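Local coordinates for protein nicotinate phosphoribosyltransferase (Saccharomyces cerevisiae, PDB 1VLP) that catalyses the first step of NAD biosynthesis from nicotinic acid, the ATP-dependent joining of nicotinate to a phosphoribosyl group to give nicotinate ribonucleotide, at residues A[279-291]-A[397-409]. Numbering follows the deposited sequence.
Sequences LALTDTFGTDDFL and GNHAIKISDNLGK
With CG of D405 anti to its own carbonyl carbon (chi1 -84°) and OG1 of T287 likewise beside its backbone N, carboxylate and hydroxyl meet where the two side chains cross at about a right angle. Both carboxylate oxygens are used on their syn sides: D405 OD1 takes the backbone N of T287 at 2.8 Å in a nearly straight bond (172°), and D405 OD2 receives the T287 OG1 hydroxyl at 2.6 Å. This two-point grip falls on the first turn of helix 287-291, just after its N-cap residue G286. D405 OD2 also packs 3.6 Å from CB of D283.

The type I turn from D283 to G286 presents T284 O to the 397-409 segment, where two successive amides share it. I403 N lies nearly in line with the carbonyl bond of T284 O at 2.7 Å. The bond from S404 N to T284 O is the longer at 3.3 Å and comes from above the carbonyl plane rather than on a lone pair. F285 points the edge of its ring, through CE1, at I401 O (3.3 Å), while I403 CD1 comes obliquely to F285 CD1 at 4.1 Å; helix 414-423 packs on I401 and I403. A water donates to D283 OD2 and accepts from K402 NZ; S309 OG binds the same D283 oxygen and also accepts from D405 N.

Replacing D405 by an alanine removes both acceptors, and the T287 amide and hydroxyl would probably be left without these partners. The contact thus ties the loop after the short strand 279-281 to the chain beyond strand 398-399. Nearby lie R306, a probable nicotinate-binding residue, and H244, which holds T284 OG1. Set at the start of helix 287-291 and fed by a backbone N-H and a hydroxyl, the D405 carboxylate is likely to be favoured as an anion.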
ATOM      1  N   LEU A 279     -13.353  -1.525  -2.526  1.00  5.03           N
ATOM      2  CA  LEU A 279     -13.449  -1.986  -1.168  1.00  4.34           C
ATOM      3  C   LEU A 279     -13.274  -0.847  -0.176  1.00  5.12           C
ATOM      4  O   LEU A 279     -12.365  -0.010  -0.293  1.00  6.81           O
ATOM      5  CB  LEU A 279     -12.405  -3.074  -0.894  1.00  5.18           C
ATOM      6  CG  LEU A 279     -12.461  -4.303  -1.774  1.00  6.79           C
ATOM      7  CD1 LEU A 279     -11.121  -4.986  -1.636  1.00 12.73           C
ATOM      8  CD2 LEU A 279     -13.590  -5.216  -1.379  1.00 10.43           C
ATOM      9  N   ALA A 280     -14.117  -0.836   0.845  1.00  6.47           N
ATOM     10  CA  ALA A 280     -14.035   0.195   1.851  1.00  5.25           C
ATOM     11  C   ALA A 280     -12.992  -0.168   2.918  1.00  5.07           C
ATOM     12  O   ALA A 280     -12.948  -1.260   3.397  1.00  3.09           O
ATOM     13  CB  ALA A 280     -15.389   0.433   2.494  1.00  6.70           C
ATOM     14  N   LEU A 281     -12.154   0.791   3.284  1.00  6.65           N
ATOM     15  CA  LEU A 281     -11.229   0.674   4.396  1.00  7.14           C
ATOM     16  C   LEU A 281     -11.850   1.252   5.679  1.00  6.54           C
ATOM     17  O   LEU A 281     -12.008   2.455   5.826  1.00  9.35           O
ATOM     18  CB  LEU A 281      -9.949   1.423   4.029  1.00  9.86           C
ATOM     19  CG  LEU A 281      -8.688   1.159   4.816  1.00 11.88           C
ATOM     20  CD1 LEU A 281      -8.347  -0.348   4.942  1.00 13.91           C
ATOM     21  CD2 LEU A 281      -7.547   1.921   4.163  1.00 16.83           C
ATOM     22  N   THR A 282     -12.217   0.374   6.606  1.00  6.41           N
ATOM     23  CA  THR A 282     -13.109   0.746   7.704  1.00  3.57           C
ATOM     24  C   THR A 282     -12.449   1.160   9.013  1.00  3.34           C
ATOM     25  O   THR A 282     -13.129   1.728   9.884  1.00  4.96           O
ATOM     26  CB  THR A 282     -14.092  -0.422   8.010  1.00  5.76           C
ATOM     27  OG1 THR A 282     -13.372  -1.500   8.584  1.00  7.17           O
ATOM     28  CG2 THR A 282     -14.751  -0.957   6.727  1.00  4.59           C
ATOM     29  N   ASP A 283     -11.160   0.822   9.193  1.00  5.99           N
ATOM     30  CA  ASP A 283     -10.513   0.876  10.521  1.00  6.84           C
ATOM     31  C   ASP A 283      -9.750   2.172  10.857  1.00  4.84           C
ATOM     32  O   ASP A 283      -9.276   2.338  11.982  1.00  4.16           O
ATOM     33  CB  ASP A 283      -9.556  -0.293  10.713  1.00  7.56           C
ATOM     34  CG  ASP A 283      -8.358  -0.259   9.753  1.00 11.26           C
ATOM     35  OD1 ASP A 283      -8.582  -0.108   8.532  1.00 11.21           O
ATOM     36  OD2 ASP A 283      -7.197  -0.418  10.205  1.00 17.00           O
ATOM     37  N   THR A 284      -9.704   3.099   9.913  1.00  4.86           N
ATOM     38  CA  THR A 284      -8.848   4.299  10.069  1.00  6.93           C
ATOM     39  C   THR A 284      -9.135   5.030  11.397  1.00  4.73           C
ATOM     40  O   THR A 284      -8.187   5.403  12.148  1.00  6.51           O
ATOM     41  CB  THR A 284      -9.021   5.230   8.899  1.00  7.66           C
ATOM     42  OG1 THR A 284      -8.880   4.476   7.684  1.00  5.88           O
ATOM     43  CG2 THR A 284      -7.954   6.385   8.954  1.00  8.26           C
ATOM     44  N   PHE A 285     -10.412   5.277  11.662  1.00  5.02           N
ATOM     45  CA  PHE A 285     -10.879   5.884  12.921  1.00  2.59           C
ATOM     46  C   PHE A 285     -11.722   4.875  13.711  1.00  4.31           C
ATOM     47  O   PHE A 285     -12.602   5.259  14.446  1.00  5.83           O
ATOM     48  CB  PHE A 285     -11.659   7.175  12.679  1.00  3.64           C
ATOM     49  CG  PHE A 285     -10.847   8.209  11.980  1.00  3.27           C
ATOM     50  CD1 PHE A 285      -9.514   8.411  12.359  1.00  5.29           C
ATOM     51  CD2 PHE A 285     -11.357   8.914  10.912  1.00  5.98           C
ATOM     52  CE1 PHE A 285      -8.705   9.307  11.666  1.00  8.45           C
ATOM     53  CE2 PHE A 285     -10.570   9.828  10.234  1.00 13.18           C
ATOM     54  CZ  PHE A 285      -9.241  10.010  10.607  1.00  9.20           C
ATOM     55  N   GLY A 286     -11.418   3.610  13.491  1.00  5.16           N
ATOM     56  CA  GLY A 286     -12.076   2.485  14.138  1.00  5.91           C
ATOM     57  C   GLY A 286     -13.277   2.046  13.323  1.00  5.97           C
ATOM     58  O   GLY A 286     -14.024   2.856  12.818  1.00  2.84           O
ATOM     59  N   THR A 287     -13.408   0.751  13.140  1.00  4.61           N
ATOM     60  CA  THR A 287     -14.513   0.221  12.343  1.00  7.31           C
ATOM     61  C   THR A 287     -15.940   0.602  12.824  1.00  5.41           C
ATOM     62  O   THR A 287     -16.822   0.862  12.001  1.00  4.12           O
ATOM     63  CB  THR A 287     -14.308  -1.280  12.153  1.00  6.55           C
ATOM     64  OG1 THR A 287     -13.137  -1.479  11.355  1.00  7.48           O
ATOM     65  CG2 THR A 287     -15.509  -1.892  11.459  1.00 10.06           C
ATOM     66  N   ASP A 288     -16.151   0.711  14.130  1.00  5.20           N
ATOM     67  CA  ASP A 288     -17.436   1.181  14.665  1.00  5.42           C
ATOM     68  C   ASP A 288     -17.911   2.555  14.133  1.00  7.02           C
ATOM     69  O   ASP A 288     -19.115   2.744  13.810  1.00  6.40           O
ATOM     70  CB  ASP A 288     -17.354   1.206  16.189  1.00  8.30           C
ATOM     71  CG  ASP A 288     -17.295  -0.179  16.810  1.00 16.36           C
ATOM     72  OD1 ASP A 288     -17.599  -1.167  16.122  1.00 14.80           O
ATOM     73  OD2 ASP A 288     -16.925  -0.271  18.001  1.00 23.19           O
ATOM     74  N   ASP A 289     -16.991   3.526  14.057  1.00  6.48           N
ATOM     75  CA  ASP A 289     -17.354   4.839  13.552  1.00  3.87           C
ATOM     76  C   ASP A 289     -17.762   4.728  12.075  1.00  3.76           C
ATOM     77  O   ASP A 289     -18.764   5.337  11.645  1.00  4.59           O
ATOM     78  CB  ASP A 289     -16.202   5.830  13.664  1.00  5.85           C
ATOM     79  CG  ASP A 289     -16.593   7.177  13.154  1.00  9.92           C
ATOM     80  OD1 ASP A 289     -17.389   7.795  13.875  1.00  3.33           O
ATOM     81  OD2 ASP A 289     -16.170   7.573  12.040  1.00  8.93           O
ATOM     82  N   PHE A 290     -16.953   3.968  11.327  1.00  4.00           N
ATOM     83  CA  PHE A 290     -17.200   3.721   9.905  1.00  5.50           C
ATOM     84  C   PHE A 290     -18.591   3.128   9.688  1.00  4.41           C
ATOM     85  O   PHE A 290     -19.363   3.604   8.840  1.00  4.35           O
ATOM     86  CB  PHE A 290     -16.161   2.812   9.273  1.00  5.25           C
ATOM     87  CG  PHE A 290     -16.368   2.641   7.810  1.00  6.98           C
ATOM     88  CD1 PHE A 290     -15.866   3.554   6.902  1.00  4.47           C
ATOM     89  CD2 PHE A 290     -17.121   1.592   7.333  1.00 10.43           C
ATOM     90  CE1 PHE A 290     -16.110   3.413   5.574  1.00  9.22           C
ATOM     91  CE2 PHE A 290     -17.370   1.474   5.974  1.00  4.10           C
ATOM     92  CZ  PHE A 290     -16.867   2.356   5.123  1.00  5.97           C
ATOM     93  N   LEU A 291     -18.915   2.115  10.468  1.00  6.23           N
ATOM     94  CA  LEU A 291     -20.219   1.415  10.339  1.00  5.76           C
ATOM     95  C   LEU A 291     -21.466   2.300  10.569  1.00  7.11           C
ATOM     96  O   LEU A 291     -22.520   2.080   9.949  1.00  4.92           O
ATOM     97  CB  LEU A 291     -20.213   0.184  11.212  1.00  4.10           C
ATOM     98  CG  LEU A 291     -19.298  -0.954  10.702  1.00  5.43           C
ATOM     99  CD1 LEU A 291     -19.434  -2.149  11.605  1.00  6.42           C
ATOM    100  CD2 LEU A 291     -19.488  -1.359   9.204  1.00  8.83           C
ATOM    101  N   GLY A 397      -1.138  22.022   8.039  1.00  2.00           N
ATOM    102  CA  GLY A 397      -0.632  22.338   9.366  1.00  2.00           C
ATOM    103  C   GLY A 397      -1.255  21.554  10.502  1.00  2.40           C
ATOM    104  O   GLY A 397      -0.752  21.628  11.643  1.00  3.31           O
ATOM    105  N   ASN A 398      -2.295  20.784  10.216  1.00  2.00           N
ATOM    106  CA  ASN A 398      -3.021  20.017  11.234  1.00  2.00           C
ATOM    107  C   ASN A 398      -2.456  18.625  11.313  1.00  2.00           C
ATOM    108  O   ASN A 398      -2.000  18.073  10.325  1.00  4.15           O
ATOM    109  CB  ASN A 398      -4.497  19.899  10.884  1.00  2.00           C
ATOM    110  CG  ASN A 398      -5.201  21.222  10.850  1.00  2.00           C
ATOM    111  OD1 ASN A 398      -4.966  22.078  11.697  1.00  2.18           O
ATOM    112  ND2 ASN A 398      -6.088  21.402   9.902  1.00  3.22           N
ATOM    113  N   HIS A 399      -2.482  18.039  12.496  1.00  3.60           N
ATOM    114  CA  HIS A 399      -1.976  16.673  12.679  1.00  2.00           C
ATOM    115  C   HIS A 399      -2.843  15.646  11.934  1.00  2.95           C
ATOM    116  O   HIS A 399      -4.074  15.727  11.998  1.00  4.25           O
ATOM    117  CB  HIS A 399      -2.018  16.301  14.158  1.00  2.00           C
ATOM    118  CG  HIS A 399      -1.093  17.100  15.014  1.00  6.30           C
ATOM    119  ND1 HIS A 399       0.275  17.025  14.886  1.00  9.29           N
ATOM    120  CD2 HIS A 399      -1.338  18.003  15.994  1.00  7.65           C
ATOM    121  CE1 HIS A 399       0.836  17.840  15.772  1.00 10.84           C
ATOM    122  NE2 HIS A 399      -0.123  18.448  16.444  1.00 10.28           N
ATOM    123  N   ALA A 400      -2.207  14.675  11.288  1.00  2.00           N
ATOM    124  CA  ALA A 400      -2.891  13.552  10.647  1.00  2.95           C
ATOM    125  C   ALA A 400      -2.726  12.353  11.585  1.00  2.71           C
ATOM    126  O   ALA A 400      -1.620  12.112  12.077  1.00  4.86           O
ATOM    127  CB  ALA A 400      -2.298  13.245   9.301  1.00  8.66           C
ATOM    128  N   ILE A 401      -3.808  11.612  11.833  1.00  3.01           N
ATOM    129  CA  ILE A 401      -3.758  10.481  12.791  1.00  5.94           C
ATOM    130  C   ILE A 401      -4.528   9.284  12.298  1.00  7.28           C
ATOM    131  O   ILE A 401      -5.382   9.409  11.431  1.00  3.25           O
ATOM    132  CB  ILE A 401      -4.339  10.853  14.179  1.00  5.73           C
ATOM    133  CG1 ILE A 401      -5.850  11.226  14.090  1.00  6.55           C
ATOM    134  CG2 ILE A 401      -3.535  11.976  14.793  1.00  3.50           C
ATOM    135  CD1 ILE A 401      -6.641  10.937  15.286  1.00  6.63           C
ATOM    136  N   LYS A 402      -4.212   8.128  12.894  1.00  7.41           N
ATOM    137  CA  LYS A 402      -4.902   6.890  12.634  1.00  7.74           C
ATOM    138  C   LYS A 402      -5.170   6.195  13.965  1.00  8.90           C
ATOM    139  O   LYS A 402      -4.261   6.071  14.826  1.00 10.94           O
ATOM    140  CB  LYS A 402      -4.082   5.969  11.739  1.00  8.72           C
ATOM    141  CG  LYS A 402      -4.821   4.693  11.440  1.00 11.19           C
ATOM    142  CD  LYS A 402      -4.238   3.950  10.276  1.00 17.26           C
ATOM    143  CE  LYS A 402      -2.889   3.458  10.576  1.00 19.11           C
ATOM    144  NZ  LYS A 402      -2.637   2.265   9.723  1.00 20.41           N
ATOM    145  N   ILE A 403      -6.397   5.722  14.136  1.00  7.33           N
ATOM    146  CA  ILE A 403      -6.773   5.051  15.366  1.00  8.01           C
ATOM    147  C   ILE A 403      -6.528   3.556  15.182  1.00  9.73           C
ATOM    148  O   ILE A 403      -5.874   2.928  16.024  1.00 11.05           O
ATOM    149  CB  ILE A 403      -8.228   5.366  15.788  1.00  9.52           C
ATOM    150  CG1 ILE A 403      -8.328   6.834  16.222  1.00 12.35           C
ATOM    151  CG2 ILE A 403      -8.666   4.444  16.926  1.00 14.69           C
ATOM    152  CD1 ILE A 403      -9.698   7.332  16.339  1.00 19.64           C
ATOM    153  N   SER A 404      -7.006   3.006  14.058  1.00  5.16           N
ATOM    154  CA  SER A 404      -6.962   1.563  13.740  1.00  4.60           C
ATOM    155  C   SER A 404      -7.939   0.811  14.640  1.00  6.44           C
ATOM    156  O   SER A 404      -8.589   1.397  15.474  1.00  5.34           O
ATOM    157  CB  SER A 404      -5.563   0.926  13.848  1.00  9.68           C
ATOM    158  OG  SER A 404      -5.334   0.389  15.130  1.00  9.30           O
ATOM    159  N   ASP A 405      -8.057  -0.500  14.405  1.00  6.80           N
ATOM    160  CA  ASP A 405      -8.896  -1.399  15.220  1.00  9.86           C
ATOM    161  C   ASP A 405      -8.088  -2.088  16.343  1.00 15.76           C
ATOM    162  O   ASP A 405      -8.664  -2.764  17.193  1.00 18.26           O
ATOM    163  CB  ASP A 405      -9.555  -2.453  14.315  1.00 10.60           C
ATOM    164  CG  ASP A 405     -10.860  -1.958  13.654  1.00  9.32           C
ATOM    165  OD1 ASP A 405     -11.406  -0.937  14.078  1.00  8.07           O
ATOM    166  OD2 ASP A 405     -11.339  -2.656  12.735  1.00 13.81           O
ATOM    167  N   ASN A 406      -6.775  -1.889  16.355  1.00 19.69           N
ATOM    168  CA  ASN A 406      -5.917  -2.295  17.488  1.00 23.61           C
ATOM    169  C   ASN A 406      -5.911  -1.055  18.366  1.00 24.90           C
ATOM    170  O   ASN A 406      -5.060  -0.184  18.201  1.00 22.71           O
ATOM    171  CB  ASN A 406      -4.530  -2.654  16.952  1.00 25.30           C
ATOM    172  CG  ASN A 406      -3.704  -3.491  17.917  1.00 32.97           C
ATOM    173  OD1 ASN A 406      -3.786  -3.339  19.132  1.00 31.45           O
ATOM    174  ND2 ASN A 406      -2.891  -4.384  17.358  1.00 45.96           N
ATOM    175  N   LEU A 407      -6.925  -0.951  19.227  1.00 28.35           N
ATOM    176  CA  LEU A 407      -7.409   0.329  19.816  1.00 29.28           C
ATOM    177  C   LEU A 407      -6.433   1.216  20.612  1.00 31.00           C
ATOM    178  O   LEU A 407      -6.573   2.458  20.609  1.00 31.76           O
ATOM    179  N   GLY A 408      -5.486   0.574  21.311  1.00 29.47           N
ATOM    180  CA  GLY A 408      -4.394   1.273  21.987  1.00 27.47           C
ATOM    181  C   GLY A 408      -3.092   1.266  21.199  1.00 27.51           C
ATOM    182  O   GLY A 408      -2.017   1.555  21.751  1.00 25.73           O
ATOM    183  N   LYS A 409      -3.173   0.917  19.917  1.00 23.80           N
ATOM    184  CA  LYS A 409      -2.047   1.010  18.999  1.00 22.34           C
ATOM    185  C   LYS A 409      -2.416   1.979  17.847  1.00 21.80           C
ATOM    186  O   LYS A 409      -2.864   1.571  16.771  1.00 23.52           O
ATOM    187  CB  LYS A 409      -1.681  -0.373  18.477  1.00 21.21           C
ATOM    188  CG  LYS A 409      -0.512  -0.398  17.509  1.00 27.01           C
TER
HETATM  189  O   HOH W   1      -4.606  -0.140  10.031  1.00 23.88           O